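Local coordinates for protein chitinase (Chromobacterium violaceum, PDB 4TXG) that probably hydrolyses glycosidic bonds in chitin as a family 18 glycoside hydrolase, and is associated with carbohydrate and chitin binding, at residues A[301-312]-A[359-369]; A[401-409]-A[478-486]. All blocks are in the same frame, centred on the assembly; numbering follows the deposited sequence.

Interaction 1. Residues A[301-312]-A[359-369]; sequences LRKYGFDGVDID and QDGRYYQITAA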
loop_
_atom_site.group_PDB
_atom_site.type_symbol
_atom_site.label_atom_id
_atom_site.label_comp_id
_atom_site.label_asym_id
_atom_site.label_seq_id
_atom_site.Cartn_x
_atom_site.Cartn_y
_atom_site.Cartn_z
ATOM N N LEU A 301 -7.738 -3.261 19.952
ATOM C CA LEU A 301 -6.722 -2.248 20.252
ATOM C C LEU A 301 -6.601 -1.985 21.758
ATOM O O LEU A 301 -5.497 -1.884 22.304
ATOM C CB LEU A 301 -7.050 -0.936 19.541
ATOM C CG LEU A 301 -7.098 -0.951 18.016
ATOM C CD1 LEU A 301 -7.106 0.464 17.458
ATOM C CD2 LEU A 301 -5.973 -1.757 17.427
ATOM N N ARG A 302 -7.746 -1.865 22.422
ATOM C CA ARG A 302 -7.765 -1.619 23.858
ATOM C C ARG A 302 -7.189 -2.790 24.647
ATOM O O ARG A 302 -6.512 -2.595 25.656
ATOM C CB ARG A 302 -9.195 -1.327 24.324
ATOM C CG ARG A 302 -9.650 0.073 23.984
ATOM C CD ARG A 302 -11.145 0.247 24.158
ATOM N NE ARG A 302 -11.520 1.658 24.165
ATOM C CZ ARG A 302 -12.769 2.107 24.087
ATOM N NH1 ARG A 302 -13.785 1.257 23.986
ATOM N NH2 ARG A 302 -13.006 3.415 24.118
ATOM N N LYS A 303 -7.458 -4.003 24.184
ATOM C CA LYS A 303 -7.064 -5.205 24.917
ATOM C C LYS A 303 -5.568 -5.471 24.861
ATOM O O LYS A 303 -4.957 -5.879 25.862
ATOM C CB LYS A 303 -7.810 -6.426 24.373
ATOM C CG LYS A 303 -7.509 -7.718 25.116
ATOM C CD LYS A 303 -8.414 -8.834 24.617
ATOM C CE LYS A 303 -8.280 -10.096 25.454
ATOM N NZ LYS A 303 -9.163 -11.169 24.896
ATOM N N TYR A 304 -4.972 -5.242 23.694
ATOM C CA TYR A 304 -3.583 -5.633 23.471
ATOM C C TYR A 304 -2.622 -4.459 23.328
ATOM O O TYR A 304 -1.418 -4.656 23.123
ATOM C CB TYR A 304 -3.498 -6.534 22.239
ATOM C CG TYR A 304 -4.241 -7.838 22.437
ATOM C CD1 TYR A 304 -3.833 -8.743 23.415
ATOM C CD2 TYR A 304 -5.362 -8.153 21.674
ATOM C CE1 TYR A 304 -4.507 -9.933 23.623
ATOM C CE2 TYR A 304 -6.044 -9.348 21.868
ATOM C CZ TYR A 304 -5.607 -10.235 22.844
ATOM O OH TYR A 304 -6.270 -11.421 23.056
ATOM N N GLY A 305 -3.143 -3.246 23.458
ATOM C CA GLY A 305 -2.298 -2.063 23.444
ATOM C C GLY A 305 -1.726 -1.701 22.080
ATOM O O GLY A 305 -0.679 -1.060 21.997
ATOM N N PHE A 306 -2.404 -2.097 21.008
ATOM C CA PHE A 306 -2.018 -1.635 19.675
ATOM C C PHE A 306 -2.388 -0.169 19.480
ATOM O O PHE A 306 -3.326 0.335 20.100
ATOM C CB PHE A 306 -2.670 -2.488 18.582
ATOM C CG PHE A 306 -1.941 -3.780 18.315
ATOM C CD1 PHE A 306 -2.263 -4.928 19.021
ATOM C CD2 PHE A 306 -0.932 -3.839 17.361
ATOM C CE1 PHE A 306 -1.586 -6.120 18.787
ATOM C CE2 PHE A 306 -0.257 -5.028 17.107
ATOM C CZ PHE A 306 -0.578 -6.168 17.833
ATOM N N ASP A 307 -1.640 0.511 18.613
ATOM C CA ASP A 307 -1.850 1.936 18.354
ATOM C C ASP A 307 -2.709 2.200 17.127
ATOM O O ASP A 307 -3.020 3.350 16.817
ATOM C CB ASP A 307 -0.506 2.638 18.171
ATOM C CG ASP A 307 0.381 2.492 19.378
ATOM O OD1 ASP A 307 0.030 3.059 20.431
ATOM O OD2 ASP A 307 1.415 1.799 19.287
ATOM N N GLY A 308 -3.063 1.147 16.402
ATOM C CA GLY A 308 -3.843 1.338 15.195
ATOM C C GLY A 308 -4.175 0.045 14.497
ATOM O O GLY A 308 -3.715 -1.024 14.897
ATOM N N VAL A 309 -4.980 0.162 13.449
ATOM C CA VAL A 309 -5.361 -0.972 12.609
ATOM C C VAL A 309 -4.907 -0.693 11.184
ATOM O O VAL A 309 -5.081 0.422 10.684
ATOM C CB VAL A 309 -6.892 -1.202 12.640
ATOM C CG1 VAL A 309 -7.291 -2.353 11.732
ATOM C CG2 VAL A 309 -7.339 -1.490 14.050
ATOM N N ASP A 310 -4.320 -1.705 10.548
ATOM C CA ASP A 310 -3.857 -1.616 9.172
ATOM C C ASP A 310 -4.735 -2.537 8.328
ATOM O O ASP A 310 -4.723 -3.752 8.496
ATOM C CB ASP A 310 -2.379 -2.014 9.091
ATOM C CG ASP A 310 -1.842 -2.029 7.673
ATOM O OD1 ASP A 310 -1.843 -0.959 7.021
ATOM O OD2 ASP A 310 -1.393 -3.113 7.234
ATOM N N ILE A 311 -5.545 -1.956 7.453
ATOM C CA ILE A 311 -6.467 -2.747 6.652
ATOM C C ILE A 311 -5.777 -3.213 5.376
ATOM O O ILE A 311 -5.385 -2.396 4.553
ATOM C CB ILE A 311 -7.730 -1.933 6.292
ATOM C CG1 ILE A 311 -8.452 -1.495 7.564
ATOM C CG2 ILE A 311 -8.641 -2.738 5.355
ATOM C CD1 ILE A 311 -8.970 -2.672 8.433
ATOM N N ASP A 312 -5.619 -4.522 5.228
ATOM C CA ASP A 312 -4.945 -5.100 4.070
ATOM C C ASP A 312 -5.939 -5.959 3.279
ATOM O O ASP A 312 -5.803 -7.179 3.173
ATOM C CB ASP A 312 -3.736 -5.915 4.520
ATOM C CG ASP A 312 -2.853 -6.341 3.362
ATOM O OD1 ASP A 312 -3.195 -6.055 2.185
ATOM O OD2 ASP A 312 -1.812 -6.971 3.629
ATOM N N GLN A 359 -12.563 9.011 24.045
ATOM C CA GLN A 359 -12.868 8.416 25.349
ATOM C C GLN A 359 -11.606 8.012 26.107
ATOM O O GLN A 359 -11.550 8.147 27.326
ATOM C CB GLN A 359 -13.775 7.191 25.186
ATOM C CG GLN A 359 -15.145 7.510 24.614
ATOM C CD GLN A 359 -15.788 6.322 23.918
ATOM O OE1 GLN A 359 -15.245 5.217 23.915
ATOM N NE2 GLN A 359 -16.954 6.549 23.317
ATOM N N ASP A 360 -10.607 7.516 25.382
ATOM C CA ASP A 360 -9.409 6.932 25.989
ATOM C C ASP A 360 -8.290 7.937 26.216
ATOM O O ASP A 360 -7.310 7.638 26.902
ATOM C CB ASP A 360 -8.873 5.790 25.121
ATOM C CG ASP A 360 -9.824 4.611 25.051
ATOM O OD1 ASP A 360 -10.805 4.590 25.832
ATOM O OD2 ASP A 360 -9.593 3.714 24.206
ATOM N N GLY A 361 -8.423 9.115 25.616
ATOM C CA GLY A 361 -7.393 10.133 25.712
ATOM C C GLY A 361 -6.090 9.740 25.048
ATOM O O GLY A 361 -5.020 10.191 25.456
ATOM N N ARG A 362 -6.169 8.890 24.025
ATOM C CA ARG A 362 -4.996 8.537 23.238
ATOM C C ARG A 362 -5.458 8.241 21.818
ATOM O O ARG A 362 -6.586 7.826 21.610
ATOM C CB ARG A 362 -4.256 7.344 23.843
ATOM C CG ARG A 362 -4.976 6.022 23.729
ATOM C CD ARG A 362 -4.435 5.226 22.561
ATOM N NE ARG A 362 -3.486 4.194 22.969
ATOM C CZ ARG A 362 -2.461 3.808 22.217
ATOM N NH1 ARG A 362 -1.634 2.855 22.641
ATOM N NH2 ARG A 362 -2.264 4.392 21.036
ATOM N N TYR A 363 -4.593 8.462 20.842
ATOM C CA TYR A 363 -5.027 8.408 19.450
ATOM C C TYR A 363 -4.868 7.020 18.829
ATOM O O TYR A 363 -3.903 6.304 19.128
ATOM C CB TYR A 363 -4.242 9.447 18.643
ATOM C CG TYR A 363 -4.742 9.586 17.241
ATOM C CD1 TYR A 363 -5.930 10.252 16.982
ATOM C CD2 TYR A 363 -4.047 9.032 16.178
ATOM C CE1 TYR A 363 -6.405 10.376 15.701
ATOM C CE2 TYR A 363 -4.519 9.147 14.889
ATOM C CZ TYR A 363 -5.693 9.827 14.659
ATOM O OH TYR A 363 -6.187 9.959 13.387
ATOM N N TYR A 364 -5.806 6.644 17.958
ATOM C CA TYR A 364 -5.718 5.383 17.215
ATOM C C TYR A 364 -5.653 5.648 15.716
ATOM O O TYR A 364 -6.523 6.311 15.160
ATOM C CB TYR A 364 -6.910 4.462 17.520
ATOM C CG TYR A 364 -7.049 4.105 18.986
ATOM C CD1 TYR A 364 -6.128 3.263 19.604
ATOM C CD2 TYR A 364 -8.096 4.607 19.748
ATOM C CE1 TYR A 364 -6.248 2.931 20.949
ATOM C CE2 TYR A 364 -8.225 4.287 21.101
ATOM C CZ TYR A 364 -7.298 3.450 21.693
ATOM O OH TYR A 364 -7.421 3.125 23.031
ATOM N N GLN A 365 -4.619 5.123 15.072
ATOM C CA GLN A 365 -4.433 5.326 13.639
ATOM C C GLN A 365 -5.167 4.269 12.811
ATOM O O GLN A 365 -5.295 3.118 13.223
ATOM C CB GLN A 365 -2.933 5.326 13.288
ATOM C CG GLN A 365 -2.193 6.612 13.700
ATOM C CD GLN A 365 -0.719 6.612 13.295
ATOM O OE1 GLN A 365 0.004 5.652 13.562
ATOM N NE2 GLN A 365 -0.272 7.691 12.646
ATOM N N ILE A 366 -5.661 4.675 11.646
ATOM C CA ILE A 366 -6.097 3.708 10.635
ATOM C C ILE A 366 -5.201 3.831 9.429
ATOM O O ILE A 366 -5.060 4.918 8.858
ATOM C CB ILE A 366 -7.538 3.932 10.184
ATOM C CG1 ILE A 366 -8.460 3.992 11.382
ATOM C CG2 ILE A 366 -7.971 2.814 9.216
ATOM C CD1 ILE A 366 -9.884 4.201 10.996
ATOM N N THR A 367 -4.580 2.727 9.043
ATOM C CA THR A 367 -3.788 2.727 7.832
ATOM C C THR A 367 -4.303 1.631 6.902
ATOM O O THR A 367 -5.160 0.830 7.276
ATOM C CB THR A 367 -2.288 2.536 8.144
ATOM O OG1 THR A 367 -2.048 1.218 8.657
ATOM C CG2 THR A 367 -1.840 3.560 9.193
ATOM N N ALA A 368 -3.796 1.614 5.676
ATOM C CA ALA A 368 -4.157 0.554 4.756
ATOM C C ALA A 368 -2.986 0.208 3.869
ATOM O O ALA A 368 -2.225 1.078 3.465
ATOM C CB ALA A 368 -5.372 0.959 3.902
ATOM N N ALA A 369 -2.840 -1.082 3.607
ATOM C CA ALA A 369 -1.931 -1.560 2.571
ATOM C C ALA A 369 -2.714 -1.517 1.270
ATOM O O ALA A 369 -3.761 -2.175 1.143
ATOM C CB ALA A 369 -1.446 -2.961 2.883
HETATM O O HOH W 1 -1.527 6.021 17.165
HETATM O O HOH W 2 -0.716 6.236 19.721
HETATM O O HOH W 3 -6.875 -2.250 2.254
#
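Asp-307 OD1 is gripped by both terminal nitrogens of Arg-362: NH2 reaches it at 2.7 Å on the anti lone pair, while NH1 comes from above the carboxylate plane. The chain of Arg-362 is bent at chi2 and chi3 (99° and 100°), which folds the guanidinium back onto the aspartate. OD2 of Asp-307 goes to Lys-240 and the backbone of Thr-248. At the helix ends, Arg-302 NE makes a nearly straight bond of 2.8 Å to the syn side of Asp-360 OD2, and Gln-359 OE1 takes NH2 of the same guanidinium almost in plane. Tyr-364 OH donates to Asp-360 OD2 on the anti side at 2.5 Å, and Leu-301 CD1 packs against the tyrosine ring. Beyond lies a parallel ladder, including Thr-367 N to Val-309 O at 2.9 Å. Inside the barrel, Thr-367 OG1 donates to Asp-310 OD1 at 2.7 Å; Tyr-159 and Ser-251 hold OD2, so both carboxylate oxygens are satisfied. Val-309 and Ile-366 lie on the other face, where Ile-366 meets Leu-353 of helix 338-360. This is a beta-alpha-beta unit of the TIM barrel; family 18's acidic DxxDxDxE signature begins at Asp-307, just before the first strand, and continues on it with Asp-310 and Asp-312.

Interaction 2. Residues A[401-409]-A[478-486]; sequences GAWNRFVGP and LWGSSVGSN
Where Asn-404 hands over to Arg-405, the loop comes alongside Ser-482, and the two backbones then run past each other in opposite directions. Just before it, Asn-404 OD1 accepts from the backbone N of Phe-406, an Asx turn. Arg-405 O then receives the backbone N of Ser-482 at 2.9 Å. The arginine's CG sits between its own N and carbonyl carbon (chi1 72°), and the aliphatic part runs beside Val-483, pointing the same way, with Arg-405 CD 3.6 Å from Val-483 CG2. Further out, Arg-405 NE donates to a water at 2.7 Å, and that water also reaches Ser-481 OG. Phe-406 points away from 478-486, yet its ring has Arg-405 CG over one face, and its CZ lies over a face of the guanidinium; Arg-405 also makes a cation-pi contact with Phe-424. Val-407 N continues the pairing with a bond of 3.1 Å to Gly-480 O, the donor standing well out of the carbonyl plane, whereas Trp-479 N to Val-407 O is weak and bent (127°). Val-407 CG2 meets Ser-482 CB at 3.8 Å. Past Gly-408, the side chains of Pro-409 and Trp-479 cross at about a right angle, with Pro-409 CD 3.5 Å from Trp-479 CH2. Leu-478 CD1 lies over the centre of one indole face and also touches Pro-409 CD, at 3.8 Å, so leucine, indole and proline pack together. Asp-416 takes the indole NE1, and Lys-469 O bonds to Ser-482 OG. The loops pack on helix 420-424 through Phe-406 and Trp-479, and on two strands of the small antiparallel sheet: strand 466-468 beside Val-407 and Ser-482, and strand 565-570 against Pro-409 and Leu-478.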
loop_
_atom_site.group_PDB
_atom_site.type_symbol
_atom_site.label_atom_id
_atom_site.label_comp_id
_atom_site.label_asym_id
_atom_site.label_seq_id
_atom_site.Cartn_x
_atom_site.Cartn_y
_atom_site.Cartn_z
ATOM N N GLY A 401 6.365 -11.205 -11.234
ATOM C CA GLY A 401 6.579 -12.432 -10.483
ATOM C C GLY A 401 6.121 -13.613 -11.312
ATOM O O GLY A 401 5.541 -13.427 -12.381
ATOM N N ALA A 402 6.343 -14.825 -10.810
ATOM C CA ALA A 402 6.187 -16.019 -11.635
ATOM C C ALA A 402 4.739 -16.494 -11.800
ATOM O O ALA A 402 4.491 -17.564 -12.363
ATOM C CB ALA A 402 7.046 -17.140 -11.076
ATOM N N TRP A 403 3.784 -15.697 -11.338
ATOM C CA TRP A 403 2.381 -15.919 -11.689
ATOM C C TRP A 403 2.149 -15.639 -13.182
ATOM O O TRP A 403 1.153 -16.086 -13.755
ATOM C CB TRP A 403 1.461 -15.049 -10.825
ATOM C CG TRP A 403 1.934 -13.631 -10.685
ATOM C CD1 TRP A 403 1.644 -12.589 -11.511
ATOM C CD2 TRP A 403 2.784 -13.102 -9.656
ATOM N NE1 TRP A 403 2.257 -11.444 -11.064
ATOM C CE2 TRP A 403 2.961 -11.732 -9.927
ATOM C CE3 TRP A 403 3.407 -13.654 -8.530
ATOM C CZ2 TRP A 403 3.733 -10.906 -9.115
ATOM C CZ3 TRP A 403 4.179 -12.830 -7.727
ATOM C CH2 TRP A 403 4.335 -11.473 -8.023
ATOM N N ASN A 404 3.064 -14.911 -13.816
ATOM C CA ASN A 404 3.049 -14.847 -15.279
ATOM C C ASN A 404 4.452 -14.889 -15.871
ATOM O O ASN A 404 5.443 -14.979 -15.151
ATOM C CB ASN A 404 2.273 -13.617 -15.775
ATOM C CG ASN A 404 2.924 -12.298 -15.396
ATOM O OD1 ASN A 404 4.116 -12.100 -15.592
ATOM N ND2 ASN A 404 2.123 -11.380 -14.857
ATOM N N ARG A 405 4.524 -14.826 -17.194
ATOM C CA ARG A 405 5.754 -15.127 -17.907
ATOM C C ARG A 405 6.713 -13.947 -18.070
ATOM O O ARG A 405 7.814 -14.124 -18.585
ATOM C CB ARG A 405 5.413 -15.664 -19.295
ATOM C CG ARG A 405 4.876 -14.581 -20.244
ATOM C CD ARG A 405 4.339 -15.221 -21.523
ATOM N NE ARG A 405 3.824 -14.230 -22.470
ATOM C CZ ARG A 405 2.582 -13.756 -22.440
ATOM N NH1 ARG A 405 1.730 -14.158 -21.505
ATOM N NH2 ARG A 405 2.190 -12.866 -23.341
ATOM N N PHE A 406 6.303 -12.751 -17.661
ATOM C CA PHE A 406 7.099 -11.562 -17.945
ATOM C C PHE A 406 8.187 -11.365 -16.896
ATOM O O PHE A 406 7.915 -10.972 -15.766
ATOM C CB PHE A 406 6.197 -10.330 -18.040
ATOM C CG PHE A 406 5.163 -10.433 -19.122
ATOM C CD1 PHE A 406 5.530 -10.345 -20.458
ATOM C CD2 PHE A 406 3.828 -10.630 -18.809
ATOM C CE1 PHE A 406 4.575 -10.446 -21.460
ATOM C CE2 PHE A 406 2.872 -10.729 -19.811
ATOM C CZ PHE A 406 3.254 -10.642 -21.130
ATOM N N VAL A 407 9.422 -11.661 -17.288
ATOM C CA VAL A 407 10.548 -11.636 -16.368
ATOM C C VAL A 407 11.054 -10.214 -16.157
ATOM O O VAL A 407 11.430 -9.539 -17.110
ATOM C CB VAL A 407 11.697 -12.510 -16.886
ATOM C CG1 VAL A 407 12.850 -12.498 -15.893
ATOM C CG2 VAL A 407 11.206 -13.942 -17.152
ATOM N N GLY A 408 11.093 -9.763 -14.907
ATOM C CA GLY A 408 11.500 -8.398 -14.648
ATOM C C GLY A 408 11.521 -8.066 -13.171
ATOM O O GLY A 408 11.228 -8.929 -12.341
ATOM N N PRO A 409 11.861 -6.810 -12.837
ATOM C CA PRO A 409 12.014 -6.413 -11.434
ATOM C C PRO A 409 10.716 -6.529 -10.655
ATOM O O PRO A 409 9.625 -6.257 -11.172
ATOM C CB PRO A 409 12.453 -4.944 -11.509
ATOM C CG PRO A 409 12.780 -4.682 -12.947
ATOM C CD PRO A 409 11.988 -5.664 -13.752
ATOM N N LEU A 478 16.565 -9.910 -18.140
ATOM C CA LEU A 478 15.676 -8.760 -17.948
ATOM C C LEU A 478 14.750 -8.566 -19.142
ATOM O O LEU A 478 15.212 -8.441 -20.270
ATOM C CB LEU A 478 16.482 -7.479 -17.713
ATOM C CG LEU A 478 15.649 -6.215 -17.483
ATOM C CD1 LEU A 478 14.924 -6.292 -16.135
ATOM C CD2 LEU A 478 16.540 -4.979 -17.541
ATOM N N TRP A 479 13.447 -8.531 -18.863
ATOM C CA TRP A 479 12.392 -8.407 -19.872
ATOM C C TRP A 479 12.380 -9.606 -20.811
ATOM O O TRP A 479 11.911 -9.520 -21.948
ATOM C CB TRP A 479 12.516 -7.101 -20.675
ATOM C CG TRP A 479 12.533 -5.842 -19.830
ATOM C CD1 TRP A 479 13.378 -4.775 -19.980
ATOM C CD2 TRP A 479 11.684 -5.522 -18.710
ATOM N NE1 TRP A 479 13.108 -3.819 -19.035
ATOM C CE2 TRP A 479 12.069 -4.246 -18.246
ATOM C CE3 TRP A 479 10.634 -6.186 -18.058
ATOM C CZ2 TRP A 479 11.452 -3.624 -17.162
ATOM C CZ3 TRP A 479 10.018 -5.557 -16.975
ATOM C CH2 TRP A 479 10.431 -4.291 -16.545
ATOM N N GLY A 480 12.875 -10.733 -20.309
ATOM C CA GLY A 480 12.751 -11.996 -21.002
ATOM C C GLY A 480 11.412 -12.652 -20.726
ATOM O O GLY A 480 10.495 -12.030 -20.181
ATOM N N SER A 481 11.304 -13.918 -21.107
ATOM C CA SER A 481 10.052 -14.650 -20.996
ATOM C C SER A 481 10.278 -16.022 -20.389
ATOM O O SER A 481 11.246 -16.708 -20.715
ATOM C CB SER A 481 9.392 -14.796 -22.368
ATOM O OG SER A 481 8.236 -15.608 -22.276
ATOM N N SER A 482 9.365 -16.426 -19.517
ATOM C CA SER A 482 9.478 -17.716 -18.852
ATOM C C SER A 482 8.099 -18.304 -18.623
ATOM O O SER A 482 7.430 -17.954 -17.661
ATOM C CB SER A 482 10.215 -17.563 -17.524
ATOM O OG SER A 482 10.037 -18.715 -16.717
ATOM N N VAL A 483 7.662 -19.183 -19.516
ATOM C CA VAL A 483 6.331 -19.769 -19.401
ATOM C C VAL A 483 6.407 -21.080 -18.630
ATOM O O VAL A 483 7.316 -21.883 -18.843
ATOM C CB VAL A 483 5.704 -19.992 -20.795
ATOM C CG1 VAL A 483 4.411 -20.807 -20.702
ATOM C CG2 VAL A 483 5.458 -18.647 -21.476
ATOM N N GLY A 484 5.457 -21.284 -17.721
ATOM C CA GLY A 484 5.494 -22.430 -16.837
ATOM C C GLY A 484 4.413 -23.454 -17.112
ATOM O O GLY A 484 3.460 -23.194 -17.851
ATOM N N SER A 485 4.568 -24.627 -16.510
ATOM C CA SER A 485 3.606 -25.711 -16.673
ATOM C C SER A 485 3.005 -26.094 -15.334
ATOM O O SER A 485 3.552 -25.747 -14.286
ATOM C CB SER A 485 4.272 -26.928 -17.306
ATOM O OG SER A 485 5.494 -26.555 -17.906
ATOM N N ASN A 486 1.895 -26.826 -15.384
ATOM C CA ASN A 486 1.185 -27.256 -14.181
ATOM C C ASN A 486 1.026 -26.108 -13.196
ATOM O O ASN A 486 1.600 -26.134 -12.108
ATOM C CB ASN A 486 1.912 -28.428 -13.516
ATOM C CG ASN A 486 2.079 -29.615 -14.448
ATOM O OD1 ASN A 486 1.121 -30.337 -14.732
ATOM N ND2 ASN A 486 3.302 -29.827 -14.925
HETATM O O HOH W 4 6.231 -13.305 -23.270
#

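In the fold
Both contacts belong to the family 18 region but lie on opposite sides of the chain's centre, their centres about 39 Å apart and with no touch between them. Interaction 1 is mostly buried, with its Arg-302 end at the surface: neighbouring parallel barrel strands enclose a buried carboxylate, and charged pairs sit at the helix ends and in the loops leading into the strands. Interaction 2 is only partly buried and joins two irregular loops, one following barrel strand 391-395, the other following strand 466-468 of the separate antiparallel sheet. A single backbone bridge and apolar packing replace the long ladder. Strand 365-371 pairs with 391-395, from which the chain runs on into loop 401-409.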